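Local coordinates for protein IS607 family transposase IS1535 (Mycobacterium tuberculosis, PDB 6DGB) that probably binds DNA and exchanges its strands as a serine recombinase during transposition of an IS607-family element, this chain being its C-terminal catalytic domain, at residues Ile65-Arg70 with Arg90-Ala95. Residues are numbered along the deposited sequence; the frame is centred on the assembly and turned at random.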
loop_
_atom_site.group_PDB
_atom_site.type_symbol
_atom_site.label_atom_id
_atom_site.label_comp_id
_atom_site.label_asym_id
_atom_site.label_seq_id
_atom_site.Cartn_x
_atom_site.Cartn_y
_atom_site.Cartn_z
ATOM N N ILE A 65 -13.044 -1.107 11.697
ATOM C CA ILE A 65 -11.856 -1.951 11.717
ATOM C C ILE A 65 -10.852 -1.266 12.630
ATOM O O ILE A 65 -10.313 -0.199 12.296
ATOM C CB ILE A 65 -11.300 -2.210 10.285
ATOM C CG1 ILE A 65 -12.361 -2.938 9.407
ATOM C CG2 ILE A 65 -9.972 -2.998 10.350
ATOM C CD1 ILE A 65 -12.110 -2.949 8.034
ATOM N N VAL A 66 -10.612 -1.881 13.780
ATOM C CA VAL A 66 -9.728 -1.351 14.809
ATOM C C VAL A 66 -8.354 -2.039 14.755
ATOM O O VAL A 66 -8.251 -3.271 14.846
ATOM C CB VAL A 66 -10.398 -1.397 16.230
ATOM C CG1 VAL A 66 -9.586 -0.636 17.275
ATOM C CG2 VAL A 66 -11.828 -0.872 16.193
ATOM N N VAL A 67 -7.305 -1.214 14.604
ATOM C CA VAL A 67 -5.884 -1.604 14.637
ATOM C C VAL A 67 -5.133 -0.911 15.792
ATOM O O VAL A 67 -5.555 0.166 16.218
ATOM C CB VAL A 67 -5.158 -1.355 13.297
ATOM C CG1 VAL A 67 -5.453 -2.469 12.314
ATOM C CG2 VAL A 67 -5.469 0.024 12.726
ATOM N N GLU A 68 -3.994 -1.469 16.241
ATOM C CA GLU A 68 -3.225 -0.820 17.298
ATOM C C GLU A 68 -2.540 0.404 16.712
ATOM O O GLU A 68 -2.765 1.508 17.200
ATOM C CB GLU A 68 -2.232 -1.771 17.961
ATOM C CG GLU A 68 -1.516 -1.126 19.135
ATOM C CD GLU A 68 -0.427 -1.938 19.805
ATOM O OE1 GLU A 68 0.422 -2.513 19.086
ATOM O OE2 GLU A 68 -0.365 -1.917 21.057
ATOM N N HIS A 69 -1.744 0.218 15.649
ATOM C CA HIS A 69 -1.092 1.308 14.943
ATOM C C HIS A 69 -1.559 1.142 13.519
ATOM O O HIS A 69 -2.023 0.051 13.159
ATOM C CB HIS A 69 0.450 1.197 14.991
ATOM C CG HIS A 69 1.097 1.216 16.353
ATOM N ND1 HIS A 69 0.527 1.882 17.438
ATOM C CD2 HIS A 69 2.274 0.669 16.755
ATOM C CE1 HIS A 69 1.354 1.691 18.458
ATOM N NE2 HIS A 69 2.414 0.962 18.100
ATOM N N ARG A 70 -1.430 2.217 12.702
ATOM C CA ARG A 70 -1.776 2.260 11.270
ATOM C C ARG A 70 -1.014 1.200 10.466
ATOM O O ARG A 70 -1.634 0.490 9.675
ATOM C CB ARG A 70 -1.467 3.650 10.688
ATOM C CG ARG A 70 -2.690 4.417 10.201
ATOM C CD ARG A 70 -2.355 5.831 9.741
ATOM N NE ARG A 70 -3.514 6.502 9.143
ATOM C CZ ARG A 70 -4.513 7.041 9.838
ATOM N NH1 ARG A 70 -4.519 6.980 11.164
ATOM N NH2 ARG A 70 -5.519 7.633 9.213
ATOM N N ARG A 90 -17.791 2.920 5.982
ATOM C CA ARG A 90 -16.964 2.054 6.819
ATOM C C ARG A 90 -15.671 2.816 7.144
ATOM O O ARG A 90 -15.233 3.664 6.343
ATOM C CB ARG A 90 -16.650 0.734 6.081
ATOM C CG ARG A 90 -17.883 -0.080 5.669
ATOM C CD ARG A 90 -17.529 -1.176 4.692
ATOM N NE ARG A 90 -16.671 -2.185 5.305
ATOM C CZ ARG A 90 -15.863 -2.995 4.628
ATOM N NH1 ARG A 90 -15.806 -2.932 3.298
ATOM N NH2 ARG A 90 -15.105 -3.875 5.273
ATOM N N ARG A 91 -15.065 2.532 8.316
ATOM C CA ARG A 91 -13.850 3.238 8.728
ATOM C C ARG A 91 -12.836 2.397 9.508
ATOM O O ARG A 91 -13.165 1.357 10.072
ATOM C CB ARG A 91 -14.191 4.529 9.512
ATOM C CG ARG A 91 -14.856 4.309 10.852
ATOM C CD ARG A 91 -15.093 5.618 11.576
ATOM N NE ARG A 91 -15.714 5.387 12.880
ATOM C CZ ARG A 91 -17.024 5.247 13.067
ATOM N NH1 ARG A 91 -17.864 5.333 12.036
ATOM N NH2 ARG A 91 -17.504 5.019 14.283
ATOM N N ILE A 92 -11.588 2.896 9.529
ATOM C CA ILE A 92 -10.445 2.331 10.239
ATOM C C ILE A 92 -10.202 3.176 11.487
ATOM O O ILE A 92 -10.026 4.400 11.394
ATOM C CB ILE A 92 -9.202 2.279 9.310
ATOM C CG1 ILE A 92 -9.372 1.191 8.248
ATOM C CG2 ILE A 92 -7.904 2.074 10.099
ATOM C CD1 ILE A 92 -8.969 1.536 7.022
ATOM N N VAL A 93 -10.186 2.520 12.657
ATOM C CA VAL A 93 -9.897 3.206 13.915
ATOM C C VAL A 93 -8.474 2.808 14.358
ATOM O O VAL A 93 -8.099 1.645 14.217
ATOM C CB VAL A 93 -10.985 2.983 15.002
ATOM C CG1 VAL A 93 -10.690 3.805 16.245
ATOM C CG2 VAL A 93 -12.371 3.327 14.475
ATOM N N VAL A 94 -7.663 3.790 14.800
ATOM C CA VAL A 94 -6.301 3.554 15.305
ATOM C C VAL A 94 -6.309 3.806 16.810
ATOM O O VAL A 94 -6.590 4.922 17.248
ATOM C CB VAL A 94 -5.224 4.378 14.562
ATOM C CG1 VAL A 94 -3.832 4.015 15.060
ATOM C CG2 VAL A 94 -5.318 4.148 13.057
ATOM N N ALA A 95 -6.050 2.758 17.592
ATOM C CA ALA A 95 -6.082 2.766 19.071
ATOM C C ALA A 95 -4.887 3.437 19.759
ATOM O O ALA A 95 -4.994 3.783 20.938
ATOM C CB ALA A 95 -6.244 1.341 19.595
#
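Ile65 to Val67 and Arg91 to Val94 run as neighbouring parallel strands, their short axes 26° apart, joined by a ladder in which Ile65 N donates to Arg91 O, Val93 N to Ile65 O (2.7 Å), Val67 N to Val93 O, and Ala95 N to Val67 O just past the strand end. The last two bonds are nearly straight, 174° at the hydrogen. Branched aliphatic residues suit the extended backbone and cover both faces. On one, Val66 and Val93 project in the same direction, flank to flank, with Val66 CG2 4.1 Å from Val93 CB; from helix 14-30, Leu24 packs on Val66 and Trp27 on Val93. On the other, a chi1 of -80° turns Val67 CG2 toward strand 91-94, where it meets both Ile92 CG2 and Val94 CG2, each at 4.1 Å. Leu73 packs on Ile65, Val67 and Ile92, while helix 78-86 reaches Ile92. Beyond the strand, Arg70 crosses Val94 at about a right angle, its NH1 3.5 Å from Val94 CG2; extended from CG to NE, it ends in a salt bridge from NH2 to Glu82. At the other end Arg90 NH2 approaches Ile65 CD1 (4.2 Å), while its NH1 and NE hydrogen-bond to the carbonyl oxygens of Leu57 and Ala62, respectively. Strand 64-67, helix 78-86 and strand 91-94, outermost in this chain's sheet, form a beta-alpha-beta unit of the resolvase-type serine recombinase catalytic domain.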